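Long-range contacts in binding domain (Hc) of Paraclostridial Mosquitocidal Protein 1 (Paraclostridium bifermentans, PDB 6HOX), which serves as the receptor-binding region of a botulinum-like neurotoxin that targets Anopheles mosquitoes, and probably recognises host nerve cells: residues S60-N68 against N214-D222; S87-P98 against N164-Q175. All blocks are in the same frame, centred on the assembly; numbering follows the deposited sequence.

From the N terminus the chain first runs through strand 61-66, then strand 89-96, and returns much later with strands 167-174 and 218-227. Interaction 2, between 87-98 and 164-175, closes a loop of 65 residues; it is nested inside the longer loop of 145 residues that interaction 1, between 60-68 and 214-222, closes around it. The contacts also meet directly, because strand 218-227 lies between strands 61-66 and 89-96 in one antiparallel sheet: W94 N is 2.8 Å from D222 O and R96 N is 2.9 Å from R220 O. Together they line up four strands of the N-terminal receptor-binding subdomain, in the order 61-66, 218-227, 89-96, 167-174.

Interaction 1. Residues S60-N68 against N214-D222; sequences SKTIRLNSN and NKNQFIRLD
The guanidinium of R64 lies flat over one face of the F218 ring, the planes 14° apart and the centres 3.8 Å from each other. CZ sits toward the rim of the ring, 3.4 Å from F218 CD2, in a cation-pi stack. R64 gets there with CG anti to the backbone N (chi1 170°) and the chain extended as far as NE. N66 OD1 takes up the edge of the guanidinium: NE donates to it in the guanidinium plane and on a lone pair, at 2.8 Å and nearly straight (173°), which should fix the rotation of the group over the ring. F218 CE2 also lies over one face of the guanidinium of another arginine, R220, toward its rim. The two cations do not touch, and each has an acid of the C-terminal part of the chain as partner, E442 for R64 and D441 for R220.

Beneath these groups, strands 61-66 and 218-222 pair antiparallel. L65 and I219 exchange N-H...O bonds of 2.8 Å, L65 N to I219 O and I219 N to L65 O, while L221 N reaches I63 O at 3.0 Å and the return bond from I63 N is weak. A water bridges that end, accepting from I63 N and donating to L221 O and D222 OD1. Beyond the strands, S67 OG donates to Q217 O at 2.8 Å from above the carbonyl plane, and another water joins S67 N to K215 O and Q217 O, both in the type I turn from N214 to Q217.

The opposite face, with I63, L65, I219 and L221, is apolar and packs partly on strand 89-96. The pairing thus separates an apolar side from one that carries the two salt-bridged arginines, which probably help hold the two receptor-binding subdomains together through their acidic partners.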
loop_
_atom_site.group_PDB
_atom_site.type_symbol
_atom_site.label_atom_id
_atom_site.label_comp_id
_atom_site.label_asym_id
_atom_site.label_seq_id
_atom_site.Cartn_x
_atom_site.Cartn_y
_atom_site.Cartn_z
ATOM N N SER A 60 12.229 -5.241 2.570
ATOM C CA SER A 60 13.474 -5.224 1.825
ATOM C C SER A 60 13.149 -5.055 0.320
ATOM O O SER A 60 12.139 -4.442 -0.038
ATOM C CB SER A 60 14.289 -6.465 2.126
ATOM O OG SER A 60 15.669 -6.217 1.921
ATOM N N LYS A 61 13.978 -5.616 -0.565
ATOM C CA LYS A 61 14.052 -5.170 -1.943
ATOM C C LYS A 61 12.920 -5.792 -2.784
ATOM O O LYS A 61 12.368 -6.837 -2.462
ATOM C CB LYS A 61 15.427 -5.515 -2.523
ATOM C CG LYS A 61 16.603 -4.910 -1.767
ATOM C CD LYS A 61 16.811 -3.439 -2.066
ATOM C CE LYS A 61 18.089 -2.906 -1.450
ATOM N NZ LYS A 61 18.203 -1.426 -1.566
ATOM N N THR A 62 12.594 -5.114 -3.882
ATOM C CA THR A 62 11.573 -5.574 -4.792
ATOM C C THR A 62 12.055 -5.395 -6.234
ATOM O O THR A 62 12.900 -4.562 -6.533
ATOM C CB THR A 62 10.253 -4.838 -4.526
ATOM O OG1 THR A 62 9.214 -5.481 -5.267
ATOM C CG2 THR A 62 10.317 -3.370 -4.882
ATOM N N ILE A 63 11.460 -6.189 -7.120
ATOM C CA ILE A 63 11.645 -6.053 -8.535
ATOM C C ILE A 63 10.898 -4.810 -9.016
ATOM O O ILE A 63 9.781 -4.515 -8.568
ATOM C CB ILE A 63 11.142 -7.315 -9.256
ATOM C CG1 ILE A 63 12.002 -8.531 -8.906
ATOM C CG2 ILE A 63 11.050 -7.050 -10.750
ATOM C CD1 ILE A 63 11.292 -9.863 -9.077
ATOM N N ARG A 64 11.537 -4.096 -9.949
ATOM C CA ARG A 64 10.926 -3.010 -10.673
ATOM C C ARG A 64 11.054 -3.279 -12.181
ATOM O O ARG A 64 12.159 -3.503 -12.687
ATOM C CB ARG A 64 11.581 -1.679 -10.300
ATOM C CG ARG A 64 11.151 -0.528 -11.201
ATOM C CD ARG A 64 11.703 0.831 -10.779
ATOM N NE ARG A 64 11.458 1.865 -11.786
ATOM C CZ ARG A 64 11.381 3.169 -11.547
ATOM N NH1 ARG A 64 11.454 3.628 -10.308
ATOM N NH2 ARG A 64 11.254 4.010 -12.560
ATOM N N LEU A 65 9.912 -3.268 -12.874
ATOM C CA LEU A 65 9.813 -3.391 -14.323
ATOM C C LEU A 65 9.477 -2.027 -14.932
ATOM O O LEU A 65 8.498 -1.415 -14.548
ATOM C CB LEU A 65 8.701 -4.385 -14.652
ATOM C CG LEU A 65 8.939 -5.828 -14.212
ATOM C CD1 LEU A 65 7.749 -6.706 -14.596
ATOM C CD2 LEU A 65 10.204 -6.388 -14.838
ATOM N N ASN A 66 10.277 -1.604 -15.911
ATOM C CA ASN A 66 10.170 -0.342 -16.627
ATOM C C ASN A 66 9.620 -0.616 -18.028
ATOM O O ASN A 66 9.521 -1.757 -18.441
ATOM C CB ASN A 66 11.528 0.372 -16.696
ATOM C CG ASN A 66 12.016 0.781 -15.323
ATOM O OD1 ASN A 66 11.222 1.216 -14.486
ATOM N ND2 ASN A 66 13.308 0.635 -15.070
ATOM N N SER A 67 9.296 0.454 -18.760
ATOM C CA SER A 67 8.679 0.345 -20.083
ATOM C C SER A 67 9.749 0.323 -21.185
ATOM O O SER A 67 9.726 1.148 -22.092
ATOM C CB SER A 67 7.691 1.452 -20.300
ATOM O OG SER A 67 6.549 1.260 -19.483
ATOM N N ASN A 68 10.708 -0.596 -21.074
ATOM C CA ASN A 68 11.687 -0.819 -22.161
ATOM C C ASN A 68 11.883 -2.322 -22.354
ATOM O O ASN A 68 11.537 -3.119 -21.464
ATOM C CB ASN A 68 13.024 -0.128 -21.905
ATOM C CG ASN A 68 13.716 -0.685 -20.686
ATOM O OD1 ASN A 68 14.308 -1.762 -20.750
ATOM N ND2 ASN A 68 13.609 0.026 -19.573
ATOM N N ASN A 214 2.169 4.593 -22.739
ATOM C CA ASN A 214 2.766 5.414 -21.659
ATOM C C ASN A 214 4.061 4.750 -21.187
ATOM O O ASN A 214 4.026 3.859 -20.337
ATOM C CB ASN A 214 1.817 5.618 -20.469
ATOM C CG ASN A 214 2.486 6.321 -19.306
ATOM O OD1 ASN A 214 3.574 6.862 -19.459
ATOM N ND2 ASN A 214 1.876 6.287 -18.129
ATOM N N LYS A 215 5.199 5.231 -21.693
ATOM C CA LYS A 215 6.488 4.601 -21.462
ATOM C C LYS A 215 7.131 5.102 -20.170
ATOM O O LYS A 215 8.235 4.707 -19.845
ATOM C CB LYS A 215 7.415 4.862 -22.651
ATOM C CG LYS A 215 6.913 4.302 -23.980
ATOM C CD LYS A 215 6.544 2.841 -23.963
ATOM C CE LYS A 215 6.475 2.237 -25.351
ATOM N NZ LYS A 215 5.837 0.902 -25.322
ATOM N N ASN A 216 6.457 6.001 -19.457
ATOM C CA ASN A 216 6.867 6.373 -18.120
ATOM C C ASN A 216 6.351 5.338 -17.109
ATOM O O ASN A 216 6.771 5.342 -15.979
ATOM C CB ASN A 216 6.411 7.794 -17.796
ATOM C CG ASN A 216 7.074 8.816 -18.697
ATOM O OD1 ASN A 216 8.298 8.870 -18.780
ATOM N ND2 ASN A 216 6.284 9.602 -19.403
ATOM N N GLN A 217 5.443 4.445 -17.528
ATOM C CA GLN A 217 4.891 3.444 -16.619
ATOM C C GLN A 217 5.998 2.504 -16.140
ATOM O O GLN A 217 6.925 2.133 -16.891
ATOM C CB GLN A 217 3.769 2.647 -17.286
ATOM C CG GLN A 217 2.999 1.728 -16.348
ATOM C CD GLN A 217 2.315 2.436 -15.202
ATOM O OE1 GLN A 217 2.946 3.140 -14.411
ATOM N NE2 GLN A 217 1.027 2.182 -15.049
ATOM N N PHE A 218 5.899 2.141 -14.860
ATOM C CA PHE A 218 6.777 1.182 -14.228
ATOM C C PHE A 218 5.990 0.500 -13.113
ATOM O O PHE A 218 5.090 1.092 -12.514
ATOM C CB PHE A 218 8.050 1.859 -13.709
ATOM C CG PHE A 218 7.853 2.797 -12.532
ATOM C CD1 PHE A 218 7.413 4.098 -12.718
ATOM C CD2 PHE A 218 8.102 2.374 -11.234
ATOM C CE1 PHE A 218 7.234 4.952 -11.635
ATOM C CE2 PHE A 218 7.948 3.231 -10.152
ATOM C CZ PHE A 218 7.498 4.518 -10.355
ATOM N N ILE A 219 6.333 -0.750 -12.829
ATOM C CA ILE A 219 5.612 -1.507 -11.826
ATOM C C ILE A 219 6.627 -2.104 -10.862
ATOM O O ILE A 219 7.700 -2.506 -11.274
ATOM C CB ILE A 219 4.760 -2.604 -12.492
ATOM C CG1 ILE A 219 3.782 -2.028 -13.518
ATOM C CG2 ILE A 219 4.060 -3.454 -11.449
ATOM C CD1 ILE A 219 2.669 -1.221 -12.923
ATOM N N ARG A 220 6.261 -2.171 -9.585
ATOM C CA ARG A 220 7.038 -2.905 -8.608
ATOM C C ARG A 220 6.236 -4.145 -8.215
ATOM O O ARG A 220 5.017 -4.071 -7.979
ATOM C CB ARG A 220 7.435 -1.969 -7.460
ATOM C CG ARG A 220 8.475 -0.949 -7.895
ATOM C CD ARG A 220 8.582 0.270 -7.007
ATOM N NE ARG A 220 7.474 1.180 -7.178
ATOM C CZ ARG A 220 7.388 2.375 -6.601
ATOM N NH1 ARG A 220 8.382 2.808 -5.836
ATOM N NH2 ARG A 220 6.321 3.133 -6.807
ATOM N N LEU A 221 6.936 -5.281 -8.166
ATOM C CA LEU A 221 6.321 -6.611 -8.075
ATOM C C LEU A 221 7.145 -7.474 -7.113
ATOM O O LEU A 221 8.371 -7.538 -7.233
ATOM C CB LEU A 221 6.282 -7.186 -9.495
ATOM C CG LEU A 221 5.440 -8.440 -9.729
ATOM C CD1 LEU A 221 3.944 -8.143 -9.609
ATOM C CD2 LEU A 221 5.765 -9.035 -11.095
ATOM N N ASP A 222 6.478 -8.119 -6.149
ATOM C CA ASP A 222 7.167 -8.900 -5.143
ATOM C C ASP A 222 6.338 -10.130 -4.744
ATOM O O ASP A 222 5.118 -10.104 -4.703
ATOM C CB ASP A 222 7.546 -8.033 -3.936
ATOM C CG ASP A 222 8.607 -8.681 -3.049
ATOM O OD1 ASP A 222 9.429 -9.458 -3.602
ATOM O OD2 ASP A 222 8.595 -8.435 -1.818
HETATM O O HOH W 1 9.514 -5.740 -1.226
HETATM O O HOH W 2 11.827 -9.889 -2.747
HETATM O O HOH W 3 10.397 -8.749 -6.133
HETATM O O HOH W 4 9.353 2.987 -17.690
#

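Interaction 2. Residues S87-P98 against N164-Q175; sequences SDFTISFWIRVP and NIWRHITITVNQ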
loop_
_atom_site.group_PDB
_atom_site.type_symbol
_atom_site.label_atom_id
_atom_site.label_comp_id
_atom_site.label_asym_id
_atom_site.label_seq_id
_atom_site.Cartn_x
_atom_site.Cartn_y
_atom_site.Cartn_z
ATOM N N SER A 87 -5.439 -29.557 -13.013
ATOM C CA SER A 87 -4.644 -28.962 -11.943
ATOM C C SER A 87 -5.249 -27.619 -11.510
ATOM O O SER A 87 -5.264 -26.645 -12.279
ATOM C CB SER A 87 -3.199 -28.823 -12.343
ATOM O OG SER A 87 -3.079 -28.057 -13.529
ATOM N N ASP A 88 -5.759 -27.595 -10.274
ATOM C CA ASP A 88 -6.116 -26.355 -9.567
ATOM C C ASP A 88 -4.834 -25.543 -9.326
ATOM O O ASP A 88 -3.755 -26.105 -9.205
ATOM C CB ASP A 88 -6.816 -26.654 -8.238
ATOM C CG ASP A 88 -8.098 -27.458 -8.369
ATOM O OD1 ASP A 88 -8.689 -27.472 -9.478
ATOM O OD2 ASP A 88 -8.497 -28.077 -7.358
ATOM N N PHE A 89 -4.940 -24.216 -9.250
ATOM C CA PHE A 89 -3.758 -23.429 -8.878
ATOM C C PHE A 89 -4.179 -22.086 -8.269
ATOM O O PHE A 89 -5.350 -21.679 -8.371
ATOM C CB PHE A 89 -2.810 -23.252 -10.065
ATOM C CG PHE A 89 -3.375 -22.485 -11.231
ATOM C CD1 PHE A 89 -4.091 -23.135 -12.226
ATOM C CD2 PHE A 89 -3.190 -21.117 -11.336
ATOM C CE1 PHE A 89 -4.611 -22.429 -13.300
ATOM C CE2 PHE A 89 -3.707 -20.412 -12.411
ATOM C CZ PHE A 89 -4.419 -21.071 -13.393
ATOM N N THR A 90 -3.205 -21.457 -7.598
ATOM C CA THR A 90 -3.311 -20.121 -7.071
ATOM C C THR A 90 -2.086 -19.311 -7.514
ATOM O O THR A 90 -0.956 -19.825 -7.536
ATOM C CB THR A 90 -3.448 -20.142 -5.544
ATOM O OG1 THR A 90 -4.644 -20.871 -5.269
ATOM C CG2 THR A 90 -3.522 -18.760 -4.927
ATOM N N ILE A 91 -2.357 -18.070 -7.927
ATOM C CA ILE A 91 -1.375 -17.059 -8.165
ATOM C C ILE A 91 -1.587 -15.964 -7.106
ATOM O O ILE A 91 -2.706 -15.483 -6.943
ATOM C CB ILE A 91 -1.491 -16.518 -9.606
ATOM C CG1 ILE A 91 -1.061 -17.567 -10.637
ATOM C CG2 ILE A 91 -0.697 -15.224 -9.772
ATOM C CD1 ILE A 91 -1.287 -17.162 -12.082
ATOM N N SER A 92 -0.509 -15.576 -6.417
ATOM C CA SER A 92 -0.510 -14.413 -5.504
ATOM C C SER A 92 0.709 -13.523 -5.775
ATOM O O SER A 92 1.725 -13.972 -6.297
ATOM C CB SER A 92 -0.604 -14.820 -4.050
ATOM O OG SER A 92 0.574 -15.452 -3.566
ATOM N N PHE A 93 0.573 -12.232 -5.461
ATOM C CA PHE A 93 1.671 -11.288 -5.629
ATOM C C PHE A 93 1.341 -9.948 -4.970
ATOM O O PHE A 93 0.148 -9.503 -4.871
ATOM C CB PHE A 93 1.992 -11.066 -7.115
ATOM C CG PHE A 93 0.846 -10.589 -7.975
ATOM C CD1 PHE A 93 -0.037 -11.493 -8.546
ATOM C CD2 PHE A 93 0.674 -9.246 -8.249
ATOM C CE1 PHE A 93 -1.092 -11.064 -9.332
ATOM C CE2 PHE A 93 -0.357 -8.820 -9.068
ATOM C CZ PHE A 93 -1.250 -9.727 -9.594
ATOM N N TRP A 94 2.423 -9.292 -4.535
ATOM C CA TRP A 94 2.396 -7.898 -4.148
ATOM C C TRP A 94 2.689 -7.065 -5.389
ATOM O O TRP A 94 3.636 -7.377 -6.122
ATOM C CB TRP A 94 3.425 -7.626 -3.055
ATOM C CG TRP A 94 2.987 -8.062 -1.694
ATOM C CD1 TRP A 94 3.379 -9.176 -1.011
ATOM C CD2 TRP A 94 2.065 -7.367 -0.836
ATOM N NE1 TRP A 94 2.780 -9.215 0.218
ATOM C CE2 TRP A 94 1.976 -8.113 0.359
ATOM C CE3 TRP A 94 1.331 -6.177 -0.949
ATOM C CZ2 TRP A 94 1.151 -7.721 1.412
ATOM C CZ3 TRP A 94 0.536 -5.780 0.106
ATOM C CH2 TRP A 94 0.453 -6.543 1.269
ATOM N N ILE A 95 1.888 -6.018 -5.591
ATOM C CA ILE A 95 2.049 -5.107 -6.694
ATOM C C ILE A 95 1.933 -3.668 -6.188
ATOM O O ILE A 95 1.122 -3.354 -5.306
ATOM C CB ILE A 95 1.037 -5.404 -7.820
ATOM C CG1 ILE A 95 1.521 -4.809 -9.146
ATOM C CG2 ILE A 95 -0.365 -4.943 -7.461
ATOM C CD1 ILE A 95 0.634 -5.153 -10.333
ATOM N N ARG A 96 2.771 -2.800 -6.751
ATOM C CA ARG A 96 2.662 -1.380 -6.554
ATOM C C ARG A 96 2.668 -0.722 -7.932
ATOM O O ARG A 96 3.690 -0.743 -8.624
ATOM C CB ARG A 96 3.799 -0.868 -5.667
ATOM C CG ARG A 96 3.603 0.553 -5.155
ATOM C CD ARG A 96 4.762 1.000 -4.296
ATOM N NE ARG A 96 4.666 2.392 -3.872
ATOM C CZ ARG A 96 5.620 3.042 -3.211
ATOM N NH1 ARG A 96 6.806 2.486 -3.041
ATOM N NH2 ARG A 96 5.402 4.256 -2.739
ATOM N N VAL A 97 1.504 -0.205 -8.318
ATOM C CA VAL A 97 1.265 0.463 -9.568
ATOM C C VAL A 97 1.175 1.960 -9.335
ATOM O O VAL A 97 0.421 2.387 -8.460
ATOM C CB VAL A 97 -0.038 -0.040 -10.203
ATOM C CG1 VAL A 97 -0.328 0.655 -11.524
ATOM C CG2 VAL A 97 -0.035 -1.558 -10.348
ATOM N N PRO A 98 1.873 2.806 -10.136
ATOM C CA PRO A 98 1.856 4.256 -9.921
ATOM C C PRO A 98 0.430 4.821 -9.918
ATOM O O PRO A 98 -0.450 4.298 -10.593
ATOM C CB PRO A 98 2.681 4.806 -11.095
ATOM C CG PRO A 98 3.630 3.667 -11.392
ATOM C CD PRO A 98 2.755 2.434 -11.254
ATOM N N ASN A 164 -0.460 3.860 -6.278
ATOM C CA ASN A 164 0.915 3.843 -5.765
ATOM C C ASN A 164 1.013 3.219 -4.368
ATOM O O ASN A 164 2.077 3.318 -3.723
ATOM C CB ASN A 164 1.561 5.225 -5.727
ATOM C CG ASN A 164 3.068 5.158 -5.836
ATOM O OD1 ASN A 164 3.595 4.315 -6.555
ATOM N ND2 ASN A 164 3.765 6.034 -5.126
ATOM N N ILE A 165 -0.046 2.535 -3.922
ATOM C CA ILE A 165 -0.069 1.830 -2.637
ATOM C C ILE A 165 0.130 0.334 -2.899
ATOM O O ILE A 165 -0.450 -0.220 -3.811
ATOM C CB ILE A 165 -1.379 2.118 -1.874
ATOM C CG1 ILE A 165 -1.576 3.610 -1.618
ATOM C CG2 ILE A 165 -1.439 1.332 -0.567
ATOM C CD1 ILE A 165 -2.990 3.994 -1.287
ATOM N N TRP A 166 0.949 -0.321 -2.071
ATOM C CA TRP A 166 1.156 -1.793 -2.150
ATOM C C TRP A 166 -0.171 -2.538 -1.960
ATOM O O TRP A 166 -0.821 -2.374 -0.929
ATOM C CB TRP A 166 2.180 -2.254 -1.110
ATOM C CG TRP A 166 3.602 -2.028 -1.524
ATOM C CD1 TRP A 166 4.464 -1.072 -1.073
ATOM C CD2 TRP A 166 4.343 -2.826 -2.466
ATOM N NE1 TRP A 166 5.685 -1.219 -1.670
ATOM C CE2 TRP A 166 5.644 -2.291 -2.525
ATOM C CE3 TRP A 166 4.035 -3.945 -3.249
ATOM C CZ2 TRP A 166 6.629 -2.822 -3.353
ATOM C CZ3 TRP A 166 5.013 -4.474 -4.068
ATOM C CH2 TRP A 166 6.292 -3.916 -4.121
ATOM N N ARG A 167 -0.533 -3.360 -2.948
ATOM C CA ARG A 167 -1.729 -4.195 -2.930
ATOM C C ARG A 167 -1.323 -5.666 -3.074
ATOM O O ARG A 167 -0.441 -6.000 -3.869
ATOM C CB ARG A 167 -2.660 -3.882 -4.105
ATOM C CG ARG A 167 -3.104 -2.433 -4.226
ATOM C CD ARG A 167 -3.853 -1.915 -3.017
ATOM N NE ARG A 167 -4.481 -0.643 -3.346
ATOM C CZ ARG A 167 -4.836 0.312 -2.485
ATOM N NH1 ARG A 167 -4.682 0.164 -1.174
ATOM N NH2 ARG A 167 -5.356 1.427 -2.978
ATOM N N HIS A 168 -2.003 -6.540 -2.331
ATOM C CA HIS A 168 -1.761 -7.954 -2.425
ATOM C C HIS A 168 -2.892 -8.552 -3.236
ATOM O O HIS A 168 -4.060 -8.358 -2.887
ATOM C CB HIS A 168 -1.661 -8.639 -1.061
ATOM C CG HIS A 168 -1.240 -10.061 -1.203
ATOM N ND1 HIS A 168 -2.142 -11.095 -1.205
ATOM C CD2 HIS A 168 -0.031 -10.618 -1.422
ATOM C CE1 HIS A 168 -1.505 -12.235 -1.399
ATOM N NE2 HIS A 168 -0.215 -11.967 -1.566
ATOM N N ILE A 169 -2.525 -9.257 -4.306
ATOM C CA ILE A 169 -3.507 -9.849 -5.225
ATOM C C ILE A 169 -3.418 -11.361 -5.091
ATOM O O ILE A 169 -2.296 -11.905 -5.071
ATOM C CB ILE A 169 -3.243 -9.420 -6.677
ATOM C CG1 ILE A 169 -3.064 -7.905 -6.799
ATOM C CG2 ILE A 169 -4.347 -9.936 -7.595
ATOM C CD1 ILE A 169 -4.270 -7.117 -6.345
ATOM N N THR A 170 -4.585 -12.011 -5.005
ATOM C CA THR A 170 -4.673 -13.449 -5.036
ATOM C C THR A 170 -5.721 -13.844 -6.084
ATOM O O THR A 170 -6.806 -13.287 -6.113
ATOM C CB THR A 170 -5.013 -14.063 -3.664
ATOM O OG1 THR A 170 -4.168 -13.561 -2.627
ATOM C CG2 THR A 170 -4.913 -15.580 -3.667
ATOM N N ILE A 171 -5.370 -14.830 -6.920
ATOM C CA ILE A 171 -6.262 -15.407 -7.936
ATOM C C ILE A 171 -6.242 -16.931 -7.729
ATOM O O ILE A 171 -5.183 -17.544 -7.795
ATOM C CB ILE A 171 -5.791 -15.015 -9.359
ATOM C CG1 ILE A 171 -5.788 -13.505 -9.579
ATOM C CG2 ILE A 171 -6.585 -15.707 -10.457
ATOM C CD1 ILE A 171 -4.862 -13.094 -10.682
ATOM N N THR A 172 -7.399 -17.522 -7.438
ATOM C CA THR A 172 -7.511 -18.949 -7.234
ATOM C C THR A 172 -8.291 -19.528 -8.422
ATOM O O THR A 172 -9.289 -18.938 -8.883
ATOM C CB THR A 172 -8.123 -19.269 -5.859
ATOM O OG1 THR A 172 -9.490 -18.859 -5.833
ATOM C CG2 THR A 172 -7.398 -18.594 -4.712
ATOM N N VAL A 173 -7.796 -20.657 -8.944
ATOM C CA VAL A 173 -8.397 -21.350 -10.079
ATOM C C VAL A 173 -8.661 -22.805 -9.675
ATOM O O VAL A 173 -7.738 -23.593 -9.458
ATOM C CB VAL A 173 -7.500 -21.230 -11.320
ATOM C CG1 VAL A 173 -8.093 -21.934 -12.532
ATOM C CG2 VAL A 173 -7.211 -19.769 -11.634
ATOM N N ASN A 174 -9.948 -23.105 -9.495
ATOM C CA ASN A 174 -10.471 -24.436 -9.364
ATOM C C ASN A 174 -11.094 -24.782 -10.712
ATOM O O ASN A 174 -12.237 -24.371 -10.977
ATOM C CB ASN A 174 -11.488 -24.530 -8.228
ATOM C CG ASN A 174 -12.086 -25.913 -8.067
ATOM O OD1 ASN A 174 -12.769 -26.171 -7.081
ATOM N ND2 ASN A 174 -11.845 -26.802 -9.018
ATOM N N GLN A 175 -10.306 -25.454 -11.564
ATOM C CA GLN A 175 -10.711 -25.771 -12.938
ATOM C C GLN A 175 -11.985 -26.622 -12.849
ATOM O O GLN A 175 -12.128 -27.438 -11.946
ATOM C CB GLN A 175 -9.542 -26.376 -13.735
ATOM C CG GLN A 175 -8.430 -25.357 -14.005
ATOM C CD GLN A 175 -7.438 -25.662 -15.109
ATOM O OE1 GLN A 175 -6.266 -25.946 -14.856
ATOM N NE2 GLN A 175 -7.874 -25.522 -16.352
HETATM O O HOH W 5 -10.905 -29.269 -9.206
HETATM O O HOH W 6 2.247 -13.418 -2.527
HETATM O O HOH W 7 -0.646 -0.610 -6.449
#
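Two neighbouring strands of an antiparallel sheet, 89-96 and 167-174, run together through four hydrogen-bonded pairs, F89-V173, I91-I171, F93-I169 and I95-R167. In the F93-I169 pair, I169 N donates to F93 O at 2.7 Å and almost straight (176°). On the face carrying these residues, the F89 and F93 rings each lie flat against a beta-branched partner: V173 CB stands 3.8 Å from the F89 ring centre, and I169 CB is equally far from that of F93. Both rings reach there because CG is placed between the backbone N and carbonyl carbon (chi1 63° and 57°).

This sheet belongs to the concanavalin-like N-terminal receptor-binding subdomain. On its other face, H168 CB sits over the six-membered ring of W94, 3.6 Å from the centre, and the imidazole turns its edge to the five-membered ring in a T-shaped pair. A water joins H168 NE2 to S92 OG, while F240 of helix 233-241 packs against both W94 and H168. Next to I95-R167, R96 CB and CD cover a face of W166, whose NE1 hydrogen-bonds to E255, and R96 NE donates to N164 O at 2.8 Å.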